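Local coordinates for protein dihydropteridine reductase (Dictyostelium discoideum, PDB 3ORF) that uses NADH or NADPH to reduce quinonoid dihydropteridines to their tetrahydro forms, and so regenerates tetrahydrobiopterin, working as a homodimer, at residues A[35-38]-A[39-43]; A[66-70]-A[71-75]; A[144-147]-A[148-151]; A[195-198]-A[199-203]. All blocks are in the same frame, centred on the assembly; numbering follows the deposited sequence.

Contact 1. Residues A[35-38]-A[39-43]; sequences GAEV and VKFFK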
# COMPACT_ATOMS: atom_id res chain seq x y z
N GLY A 35 -18.83 -0.82 11.39
CA GLY A 35 -18.82 -2.24 11.61
C GLY A 35 -19.99 -2.64 12.50
O GLY A 35 -20.71 -3.62 12.20
N ALA A 36 -20.22 -1.86 13.57
CA ALA A 36 -21.36 -2.16 14.49
C ALA A 36 -22.72 -1.87 13.86
O ALA A 36 -23.71 -2.54 14.21
CB ALA A 36 -21.22 -1.42 15.87
N GLU A 37 -22.82 -0.87 12.97
CA GLU A 37 -24.07 -0.67 12.26
C GLU A 37 -24.36 -1.81 11.25
O GLU A 37 -25.49 -2.24 11.11
CB GLU A 37 -24.12 0.69 11.57
CG GLU A 37 -25.42 0.96 10.75
CD GLU A 37 -26.75 0.80 11.53
OE1 GLU A 37 -26.90 1.35 12.66
OE2 GLU A 37 -27.68 0.13 10.96
N VAL A 38 -23.33 -2.31 10.57
CA VAL A 38 -23.52 -3.49 9.69
C VAL A 38 -24.00 -4.70 10.51
O VAL A 38 -24.81 -5.54 10.05
CB VAL A 38 -22.22 -3.82 8.89
CG1 VAL A 38 -22.42 -5.03 8.01
CG2 VAL A 38 -21.82 -2.61 8.00
N VAL A 39 -23.50 -4.83 11.72
CA VAL A 39 -23.89 -6.03 12.50
C VAL A 39 -25.37 -5.87 12.89
O VAL A 39 -26.20 -6.78 12.66
CB VAL A 39 -23.01 -6.22 13.75
CG1 VAL A 39 -23.66 -7.22 14.73
CG2 VAL A 39 -21.60 -6.66 13.33
N LYS A 40 -25.69 -4.68 13.39
CA LYS A 40 -27.03 -4.37 13.87
C LYS A 40 -28.05 -4.59 12.75
O LYS A 40 -29.07 -5.26 12.95
CB LYS A 40 -27.11 -2.93 14.39
CG LYS A 40 -28.10 -2.67 15.49
CD LYS A 40 -28.96 -1.42 15.19
CE LYS A 40 -28.52 -0.16 15.94
NZ LYS A 40 -29.70 0.78 16.27
N PHE A 41 -27.78 -4.03 11.56
CA PHE A 41 -28.70 -4.14 10.46
C PHE A 41 -28.83 -5.60 9.98
O PHE A 41 -29.94 -6.08 9.69
CB PHE A 41 -28.27 -3.23 9.28
CG PHE A 41 -29.30 -3.11 8.21
CD1 PHE A 41 -30.19 -2.02 8.20
CD2 PHE A 41 -29.44 -4.11 7.23
CE1 PHE A 41 -31.22 -1.93 7.16
CE2 PHE A 41 -30.43 -4.02 6.21
CZ PHE A 41 -31.32 -2.92 6.19
N PHE A 42 -27.72 -6.31 9.86
CA PHE A 42 -27.88 -7.70 9.43
C PHE A 42 -28.67 -8.54 10.40
O PHE A 42 -29.55 -9.29 9.99
CB PHE A 42 -26.57 -8.37 9.03
CG PHE A 42 -26.17 -8.06 7.58
CD1 PHE A 42 -25.86 -6.72 7.19
CD2 PHE A 42 -26.09 -9.07 6.64
CE1 PHE A 42 -25.49 -6.41 5.88
CE2 PHE A 42 -25.69 -8.77 5.29
CZ PHE A 42 -25.42 -7.43 4.90
N LYS A 43 -28.38 -8.34 11.69
CA LYS A 43 -29.06 -9.02 12.79
C LYS A 43 -30.58 -8.76 12.70
O LYS A 43 -31.35 -9.70 12.78
CB LYS A 43 -28.43 -8.63 14.13
CG LYS A 43 -28.93 -9.43 15.34
CD LYS A 43 -28.23 -8.96 16.59
CE LYS A 43 -28.90 -9.49 17.88
NZ LYS A 43 -28.06 -9.32 19.11
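Val-38 and Phe-42 lie side by side one helical turn apart and point the same way. The valine's CG1 branch stands anti to its own nitrogen (chi1 179°), and this brings it 3.9 Å from CD1 of the Phe-42 ring. Phe-42 CD1 also rests on the turn's backbone, 3.3 Å from Val-38 O. Both side chains are buried. Val-38 packs on Ile-25 and Val-27 of strand 24-28, and Phe-42 meets Trp-47 and Phe-221 edge-to-face. Cutting Phe-42 back to alanine is likely to open a gap beside Val-38 CG1 and leave both aromatic rings without their partner. The stretch belongs to helix 33-44, the first helix of the Rossmann fold, in the beta-alpha-beta unit between strands 24-28 and 48-53. Gly-35 fits the last glycine of a GxGxxG-like motif near the NAD. Its carbonyl O takes the amide N of Val-39 at 3.1 Å, and Phe-41 N reaches Glu-37 O at 2.9 Å. On the side facing helix 213-225, Glu-37 bends at chi2 (54°). Its OE2 comes to the edge of the Phe-41 ring, near the ring plane, and lies 3.8 Å from Phe-41 CB. The carboxylate and ring planes are 63° apart. Glu-37 OE1 stays 4.6 Å from Lys-40 NZ, so the opposite charges are near but not in contact.

Contact 2. Residues A[66-70]-A[71-75]; sequences IKDSG and EEEIK. With NAD (nicotinamide-adenine-dinucleotide), chain E.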
# COMPACT_ATOMS: atom_id res chain seq x y z
N ILE A 66 -8.86 -9.87 18.73
CA ILE A 66 -7.49 -10.16 18.27
C ILE A 66 -6.57 -9.17 18.94
O ILE A 66 -7.00 -8.06 19.20
CB ILE A 66 -7.37 -10.13 16.74
CG1 ILE A 66 -8.08 -8.89 16.16
CG2 ILE A 66 -7.97 -11.43 16.16
CD1 ILE A 66 -7.67 -8.69 14.70
N LYS A 67 -5.36 -9.59 19.32
CA LYS A 67 -4.48 -8.73 20.10
C LYS A 67 -3.77 -7.90 19.07
O LYS A 67 -3.36 -6.79 19.37
CB LYS A 67 -3.42 -9.44 21.00
CG LYS A 67 -3.79 -10.74 21.80
CD LYS A 67 -4.39 -10.50 23.25
CE LYS A 67 -3.36 -10.04 24.32
NZ LYS A 67 -4.05 -9.31 25.45
N ASP A 68 -3.64 -8.44 17.85
CA ASP A 68 -3.06 -7.69 16.72
C ASP A 68 -3.54 -8.21 15.38
O ASP A 68 -4.38 -9.11 15.32
CB ASP A 68 -1.53 -7.72 16.77
CG ASP A 68 -0.98 -9.14 16.80
OD1 ASP A 68 -0.33 -9.52 17.81
OD2 ASP A 68 -1.20 -9.87 15.83
N SER A 69 -3.01 -7.64 14.30
CA SER A 69 -3.41 -8.06 12.96
C SER A 69 -2.34 -8.96 12.34
O SER A 69 -2.45 -9.32 11.20
CB SER A 69 -3.70 -6.85 12.09
OG SER A 69 -4.88 -7.05 11.31
N GLY A 70 -1.33 -9.35 13.13
CA GLY A 70 -0.25 -10.25 12.75
C GLY A 70 -0.59 -11.68 12.32
O GLY A 70 -1.70 -12.21 12.53
N GLU A 71 0.40 -12.32 11.69
CA GLU A 71 0.19 -13.69 11.23
C GLU A 71 -0.52 -14.57 12.24
O GLU A 71 -1.52 -15.21 11.90
CB GLU A 71 1.47 -14.38 10.74
CG GLU A 71 1.04 -15.74 10.05
CD GLU A 71 2.17 -16.62 9.51
OE1 GLU A 71 3.35 -16.23 9.72
OE2 GLU A 71 1.88 -17.68 8.89
N GLU A 72 -0.01 -14.61 13.48
CA GLU A 72 -0.50 -15.65 14.41
C GLU A 72 -1.91 -15.41 14.89
O GLU A 72 -2.74 -16.34 14.90
CB GLU A 72 0.48 -15.95 15.58
CG GLU A 72 0.95 -17.43 15.60
CD GLU A 72 1.92 -17.85 14.44
OE1 GLU A 72 2.82 -17.03 14.09
OE2 GLU A 72 1.79 -18.99 13.90
N GLU A 73 -2.18 -14.15 15.23
CA GLU A 73 -3.53 -13.72 15.59
C GLU A 73 -4.57 -14.00 14.55
O GLU A 73 -5.66 -14.47 14.88
CB GLU A 73 -3.54 -12.25 15.99
CG GLU A 73 -2.92 -12.05 17.46
CD GLU A 73 -3.80 -12.60 18.63
OE1 GLU A 73 -4.94 -12.16 18.83
OE2 GLU A 73 -3.32 -13.48 19.37
N ILE A 74 -4.22 -13.72 13.29
CA ILE A 74 -5.13 -13.99 12.20
C ILE A 74 -5.31 -15.51 12.00
O ILE A 74 -6.44 -16.00 11.95
CB ILE A 74 -4.74 -13.18 10.87
CG1 ILE A 74 -4.72 -11.67 11.17
CG2 ILE A 74 -5.66 -13.51 9.72
CD1 ILE A 74 -6.06 -11.13 11.71
N LYS A 75 -4.22 -16.27 11.89
CA LYS A 75 -4.40 -17.75 11.88
C LYS A 75 -5.33 -18.25 12.99
O LYS A 75 -6.17 -19.13 12.72
CB LYS A 75 -3.08 -18.55 11.88
CG LYS A 75 -2.46 -18.81 10.49
CD LYS A 75 -1.56 -20.03 10.48
CE LYS A 75 -0.27 -19.92 11.36
NZ LYS A 75 0.37 -21.30 11.56
PA NAD E . -13.92 3.41 13.78
O1A NAD E . -12.62 3.93 14.29
O2A NAD E . -15.16 3.54 14.58
O5B NAD E . -13.74 1.78 13.66
C5B NAD E . -12.70 1.07 13.08
C4B NAD E . -12.66 -0.29 13.80
O4B NAD E . -11.55 -1.02 13.22
C3B NAD E . -12.28 -0.06 15.29
O3B NAD E . -13.02 -0.96 16.09
C2B NAD E . -10.85 -0.58 15.40
O2B NAD E . -10.62 -1.20 16.67
C1B NAD E . -10.85 -1.66 14.29
N9A NAD E . -9.52 -1.96 13.71
C8A NAD E . -8.56 -1.04 13.45
N7A NAD E . -7.53 -1.70 12.87
C5A NAD E . -7.82 -3.03 12.81
C6A NAD E . -7.15 -4.20 12.33
N6A NAD E . -5.88 -4.14 11.86
N1A NAD E . -7.77 -5.41 12.39
C2A NAD E . -8.99 -5.50 12.91
N3A NAD E . -9.65 -4.42 13.37
C4A NAD E . -9.09 -3.19 13.36
O3 NAD E . -14.03 3.97 12.31
PN NAD E . -15.26 4.12 11.40
O1N NAD E . -15.61 5.57 11.53
O2N NAD E . -16.27 2.99 11.56
O5D NAD E . -14.66 3.95 9.90
C5D NAD E . -14.75 2.72 9.17
C4D NAD E . -13.91 2.80 7.88
O4D NAD E . -14.15 4.07 7.22
C3D NAD E . -12.38 2.73 8.05
O3D NAD E . -11.92 1.68 7.12
C2D NAD E . -11.88 4.10 7.58
O2D NAD E . -10.57 3.89 7.02
C1D NAD E . -12.93 4.32 6.47
N1N NAD E . -13.15 5.49 5.50
C2N NAD E . -13.89 6.72 5.83
C3N NAD E . -14.03 7.71 4.80
C7N NAD E . -14.79 9.05 4.98
O7N NAD E . -14.29 10.11 4.55
N7N NAD E . -16.00 8.93 5.55
C4N NAD E . -13.49 7.48 3.51
C5N NAD E . -12.82 6.29 3.21
C6N NAD E . -12.66 5.32 4.19
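Glu-73 reaches back from the first turn of helix 71-82 to the loop that leads out of strand 62-65, a local side-chain-to-backbone contact at a helix start. Its OE1 accepts the amide of Lys-67, with Lys-67 N to Glu-73 OE1 at 2.6 Å and an N-H...O angle of 163°. The amide comes from above the carboxylate plane. The Glu-73 chain is bent at chi2 (-70°), which turns the carboxylate toward the loop. Its CG meets the Asp-68 carboxylate at OD2, 3.2 Å away, and the two carboxylate planes are 74° apart. Asp-68 OD2 also takes the amide of Gly-70, N to OD2 2.8 Å, forming an Asx turn just before the helix. Gly-70 is the N-cap residue, and a CB there would clash with that OD2. Its carbonyl O receives Ile-74 N at 3.0 Å. A leucine in place of Glu-73 would probably leave the Lys-67 amide without this acceptor and the loop less firmly tied to the helix. Ile-66 CD1 touches Ile-74 CD1 at 4.2 Å and also faces the NAD adenine, 3.9 Å from C2A. Ser-69 OG accepts from the adenine amino group, NAD N6A, at 3.1 Å. Leu-109 of the second subunit packs on Glu-71 and Ile-74. The loop thus offers the adenine both an apolar contact and a hydroxyl acceptor, consistent with recognition of its amino group.

Contact 3. Residues A[144-147]-A[148-151]; sequences GASA and ALNR. With NAD (nicotinamide-adenine-dinucleotide), chain E.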
# COMPACT_ATOMS: atom_id res chain seq x y z
N GLY A 144 -12.55 1.10 1.09
CA GLY A 144 -11.40 1.81 0.51
C GLY A 144 -11.53 3.28 0.88
O GLY A 144 -12.08 3.63 1.96
N ALA A 145 -11.13 4.18 -0.05
CA ALA A 145 -11.44 5.59 0.16
C ALA A 145 -11.60 6.31 -1.11
O ALA A 145 -10.77 6.23 -1.97
CB ALA A 145 -10.39 6.29 1.07
N SER A 146 -12.66 7.09 -1.24
CA SER A 146 -12.79 7.92 -2.46
C SER A 146 -11.60 8.86 -2.67
O SER A 146 -11.12 9.08 -3.82
CB SER A 146 -14.03 8.72 -2.36
OG SER A 146 -14.30 9.18 -3.63
N ALA A 147 -11.10 9.45 -1.61
CA ALA A 147 -10.02 10.42 -1.79
C ALA A 147 -8.75 9.75 -2.36
O ALA A 147 -8.00 10.39 -3.03
CB ALA A 147 -9.66 11.16 -0.42
N ALA A 148 -8.52 8.47 -2.06
CA ALA A 148 -7.35 7.77 -2.62
C ALA A 148 -7.44 7.51 -4.09
O ALA A 148 -6.48 7.12 -4.65
CB ALA A 148 -7.12 6.44 -1.91
N LEU A 149 -8.58 7.72 -4.72
CA LEU A 149 -8.61 7.77 -6.20
C LEU A 149 -7.71 8.88 -6.77
O LEU A 149 -7.36 8.83 -7.95
CB LEU A 149 -10.04 7.93 -6.75
CG LEU A 149 -10.94 6.78 -6.23
CD1 LEU A 149 -12.31 6.97 -6.72
CD2 LEU A 149 -10.39 5.32 -6.67
N ASN A 150 -7.35 9.90 -5.97
CA ASN A 150 -6.60 11.04 -6.49
C ASN A 150 -5.47 11.35 -5.55
O ASN A 150 -5.27 10.59 -4.61
CB ASN A 150 -7.52 12.28 -6.60
CG ASN A 150 -8.47 12.20 -7.82
OD1 ASN A 150 -8.06 12.33 -8.98
ND2 ASN A 150 -9.73 11.96 -7.54
N ARG A 151 -4.78 12.49 -5.73
CA ARG A 151 -3.70 12.89 -4.80
C ARG A 151 -4.15 13.10 -3.36
O ARG A 151 -5.21 13.65 -3.07
CB ARG A 151 -2.98 14.15 -5.28
CG ARG A 151 -2.47 14.07 -6.73
CD ARG A 151 -1.17 13.32 -6.88
NE ARG A 151 -1.08 12.09 -6.09
CZ ARG A 151 -1.58 10.88 -6.41
NH1 ARG A 151 -2.31 10.69 -7.54
NH2 ARG A 151 -1.35 9.84 -5.59
PA NAD E . -13.92 3.41 13.78
O1A NAD E . -12.62 3.93 14.29
O2A NAD E . -15.16 3.54 14.58
O5B NAD E . -13.74 1.78 13.66
C5B NAD E . -12.70 1.07 13.08
C4B NAD E . -12.66 -0.29 13.80
O4B NAD E . -11.55 -1.02 13.22
C3B NAD E . -12.28 -0.06 15.29
O3B NAD E . -13.02 -0.96 16.09
C2B NAD E . -10.85 -0.58 15.40
O2B NAD E . -10.62 -1.20 16.67
C1B NAD E . -10.85 -1.66 14.29
N9A NAD E . -9.52 -1.96 13.71
C8A NAD E . -8.56 -1.04 13.45
N7A NAD E . -7.53 -1.70 12.87
C5A NAD E . -7.82 -3.03 12.81
C6A NAD E . -7.15 -4.20 12.33
N6A NAD E . -5.88 -4.14 11.86
N1A NAD E . -7.77 -5.41 12.39
C2A NAD E . -8.99 -5.50 12.91
N3A NAD E . -9.65 -4.42 13.37
C4A NAD E . -9.09 -3.19 13.36
O3 NAD E . -14.03 3.97 12.31
PN NAD E . -15.26 4.12 11.40
O1N NAD E . -15.61 5.57 11.53
O2N NAD E . -16.27 2.99 11.56
O5D NAD E . -14.66 3.95 9.90
C5D NAD E . -14.75 2.72 9.17
C4D NAD E . -13.91 2.80 7.88
O4D NAD E . -14.15 4.07 7.22
C3D NAD E . -12.38 2.73 8.05
O3D NAD E . -11.92 1.68 7.12
C2D NAD E . -11.88 4.10 7.58
O2D NAD E . -10.57 3.89 7.02
C1D NAD E . -12.93 4.32 6.47
N1N NAD E . -13.15 5.49 5.50
C2N NAD E . -13.89 6.72 5.83
C3N NAD E . -14.03 7.71 4.80
C7N NAD E . -14.79 9.05 4.98
O7N NAD E . -14.29 10.11 4.55
N7N NAD E . -16.00 8.93 5.55
C4N NAD E . -13.49 7.48 3.51
C5N NAD E . -12.82 6.29 3.21
C6N NAD E . -12.66 5.32 4.19
O HOH W 1 -7.69 13.15 -3.14
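Backbone bonds carry most of the contact between Ala-145 to Ala-147 and the residues that follow. Leu-149 N bonds to Ser-146 O at 3.0 Å, and Asn-150 N to Ala-147 O at 3.1 Å. Ala-148 N also reaches Ala-145 O, but this bond is weak. Each bond spans three residues, as in a short 3-10 turn. A water extends the pattern. It donates to Ala-147 O at 2.8 Å and to Arg-151 O, so Ala-147 O accepts from both an amide and the water.

The turn lies in the loop between strand 138-143 and helix 156-172. In short-chain dehydrogenases this loop follows an inner strand of the Rossmann sheet and runs beside the active site. Tyr-158, the predicted proton acceptor, touches Ala-145, and so does Lys-162.

The apolar contacts are slight. Ala-145 CB and Ala-148 CB approach to 4.4 Å, and both methyls pack against helix 156-172. Leu-149 has CG anti to its carbonyl carbon (chi1 -57°). This places CG beside the backbone, 3.3 Å from Ser-146 O, while the side chain also meets Leu-236 and Leu-251. Toward the cofactor, Ala-145 CB lies close to C5N of the NAD nicotinamide ring, 3.2 Å away in the model.

At the far end, Arg-151 points away from the turn, and its NE makes a salt bridge with Asp-171 of the second subunit.

Contact 4. Residues A[195-198]-A[199-203]; sequences TPTN and RKYMS. With NAD (nicotinamide-adenine-dinucleotide), chain E.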
# COMPACT_ATOMS: atom_id res chain seq x y z
N THR A 195 -19.93 9.41 10.89
CA THR A 195 -19.27 8.61 11.94
C THR A 195 -18.77 9.61 13.00
O THR A 195 -18.51 10.77 12.68
CB THR A 195 -17.96 7.95 11.41
OG1 THR A 195 -17.09 8.98 10.90
CG2 THR A 195 -18.22 6.90 10.25
N PRO A 196 -18.60 9.16 14.26
CA PRO A 196 -17.97 10.03 15.31
C PRO A 196 -16.59 10.61 14.82
O PRO A 196 -16.26 11.75 15.10
CB PRO A 196 -17.73 9.06 16.50
CG PRO A 196 -18.75 7.91 16.31
CD PRO A 196 -18.95 7.80 14.76
N THR A 197 -15.85 9.89 14.01
CA THR A 197 -14.61 10.43 13.51
C THR A 197 -14.87 11.68 12.67
O THR A 197 -14.18 12.72 12.86
CB THR A 197 -13.71 9.35 12.87
OG1 THR A 197 -13.45 8.37 13.88
CG2 THR A 197 -12.33 9.93 12.38
N ASN A 198 -15.83 11.61 11.75
CA ASN A 198 -16.06 12.79 10.97
C ASN A 198 -16.73 13.89 11.74
O ASN A 198 -16.43 15.04 11.51
CB ASN A 198 -16.74 12.53 9.62
CG ASN A 198 -15.81 11.79 8.65
OD1 ASN A 198 -14.58 12.00 8.64
ND2 ASN A 198 -16.38 10.88 7.84
N ARG A 199 -17.57 13.55 12.72
CA ARG A 199 -18.14 14.58 13.53
C ARG A 199 -17.08 15.37 14.27
O ARG A 199 -17.24 16.60 14.46
CB ARG A 199 -19.25 14.04 14.45
CG ARG A 199 -20.52 13.69 13.57
CD ARG A 199 -21.78 13.96 14.25
NE ARG A 199 -22.93 13.41 13.53
CZ ARG A 199 -24.04 14.09 13.29
NH1 ARG A 199 -24.14 15.37 13.67
NH2 ARG A 199 -25.02 13.51 12.62
N LYS A 200 -15.99 14.71 14.63
CA LYS A 200 -14.94 15.31 15.38
C LYS A 200 -14.09 16.25 14.50
O LYS A 200 -13.64 17.31 14.92
CB LYS A 200 -14.10 14.21 16.02
CG LYS A 200 -12.70 14.63 16.44
CD LYS A 200 -12.02 13.53 17.32
CE LYS A 200 -11.76 12.23 16.57
NZ LYS A 200 -11.08 11.17 17.41
N TYR A 201 -13.84 15.85 13.26
CA TYR A 201 -12.87 16.56 12.44
C TYR A 201 -13.51 17.57 11.51
O TYR A 201 -12.82 18.46 10.99
CB TYR A 201 -12.10 15.56 11.61
CG TYR A 201 -11.14 14.76 12.41
CD1 TYR A 201 -10.39 15.36 13.44
CD2 TYR A 201 -10.91 13.41 12.14
CE1 TYR A 201 -9.43 14.63 14.17
CE2 TYR A 201 -9.91 12.65 12.91
CZ TYR A 201 -9.20 13.27 13.90
OH TYR A 201 -8.25 12.61 14.65
N MET A 202 -14.81 17.44 11.30
CA MET A 202 -15.46 18.32 10.34
C MET A 202 -16.77 18.77 10.93
O MET A 202 -17.79 18.81 10.25
CB MET A 202 -15.67 17.60 8.99
CG MET A 202 -14.40 17.10 8.33
SD MET A 202 -14.69 16.21 6.74
CE MET A 202 -15.52 14.77 7.22
N SER A 203 -16.75 19.12 12.21
CA SER A 203 -17.99 19.43 12.93
C SER A 203 -18.76 20.66 12.41
O SER A 203 -19.92 20.85 12.80
CB SER A 203 -17.71 19.61 14.42
OG SER A 203 -16.81 20.66 14.61
PA NAD E . -13.92 3.41 13.78
O1A NAD E . -12.62 3.93 14.29
O2A NAD E . -15.16 3.54 14.58
O5B NAD E . -13.74 1.78 13.66
C5B NAD E . -12.70 1.07 13.08
C4B NAD E . -12.66 -0.29 13.80
O4B NAD E . -11.55 -1.02 13.22
C3B NAD E . -12.28 -0.06 15.29
O3B NAD E . -13.02 -0.96 16.09
C2B NAD E . -10.85 -0.58 15.40
O2B NAD E . -10.62 -1.20 16.67
C1B NAD E . -10.85 -1.66 14.29
N9A NAD E . -9.52 -1.96 13.71
C8A NAD E . -8.56 -1.04 13.45
N7A NAD E . -7.53 -1.70 12.87
C5A NAD E . -7.82 -3.03 12.81
C6A NAD E . -7.15 -4.20 12.33
N6A NAD E . -5.88 -4.14 11.86
N1A NAD E . -7.77 -5.41 12.39
C2A NAD E . -8.99 -5.50 12.91
N3A NAD E . -9.65 -4.42 13.37
C4A NAD E . -9.09 -3.19 13.36
O3 NAD E . -14.03 3.97 12.31
PN NAD E . -15.26 4.12 11.40
O1N NAD E . -15.61 5.57 11.53
O2N NAD E . -16.27 2.99 11.56
O5D NAD E . -14.66 3.95 9.90
C5D NAD E . -14.75 2.72 9.17
C4D NAD E . -13.91 2.80 7.88
O4D NAD E . -14.15 4.07 7.22
C3D NAD E . -12.38 2.73 8.05
O3D NAD E . -11.92 1.68 7.12
C2D NAD E . -11.88 4.10 7.58
O2D NAD E . -10.57 3.89 7.02
C1D NAD E . -12.93 4.32 6.47
N1N NAD E . -13.15 5.49 5.50
C2N NAD E . -13.89 6.72 5.83
C3N NAD E . -14.03 7.71 4.80
C7N NAD E . -14.79 9.05 4.98
O7N NAD E . -14.29 10.11 4.55
N7N NAD E . -16.00 8.93 5.55
C4N NAD E . -13.49 7.48 3.51
C5N NAD E . -12.82 6.29 3.21
C6N NAD E . -12.66 5.32 4.19
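Asn-198 and Met-202 lie side by side, pointing the same way, and the methionine methyl touches the amide group. Met-202 CE is 3.3 Å from Asn-198 OD1. The thioether chain bends at its last torsion (chi3 -67°), which carries the methyl back to the asparagine. The other end of the amide faces the cofactor. Asn-198 ND2 lies close to N7N of the NAD carboxamide, 3.0 Å away; as modelled both are amide nitrogens, so the approach is not counted as a bond. Asn-198 ND2 donates instead to Leu-193 O. That bond probably sets how the amide is turned beside the nicotinamide. Thr-195 also meets the cofactor, its CG2 packing against O1N of the NAD pyrophosphate.

One residue before Asn-198, Thr-197 pairs with Tyr-201 in the same side-by-side manner. The CG2 methyl stands anti to the threonine nitrogen and meets the ring at Tyr-201 CE2, 3.7 Å away. Lys-200 lays its CE over one face of that ring, 3.8 Å above the plane and toward the rim.

The backbone of the short helix 196-201 holds these groups in place. At the start, Thr-195 OG1 accepts the amide of Asn-198 at 3.0 Å, with an angle of 164°. Arg-199 N reaches Thr-195 O at 2.9 Å. Met-202 N bonds to Asn-198 O at 2.9 Å, where the chain leaves the helix.

Farther out, Arg-199 forms a salt bridge with Asp-194 and a cation-pi contact with Phe-207. The arrangement is a threonine N-cap on a short helix after strand 184-190, in the region that borders the nicotinamide half of the cofactor in short-chain dehydrogenases.

How the contacts relate
All four contacts are local, each within one short piece of chain, and none touches another. Contacts 1, 2 and 3 are partly buried, contact 1 with the largest share of buried residues; contact 4 is a surface contact. Contacts 2 and 3 both reach the second subunit, contact 2 by packing and contact 3 through a salt bridge. NAD links contacts 2, 3 and 4: the adenine end meets contact 2, while contacts 3 and 4 meet the nicotinamide half, contact 4 also the pyrophosphate. The centres of contacts 2 and 4 are about 29 Å apart. Contact 1 rests on regular helix bonds, contact 2 adds a carboxylate-to-amide bond, contact 3 has 3-10 bonds, and contact 4 combines helix bonds with a threonine cap.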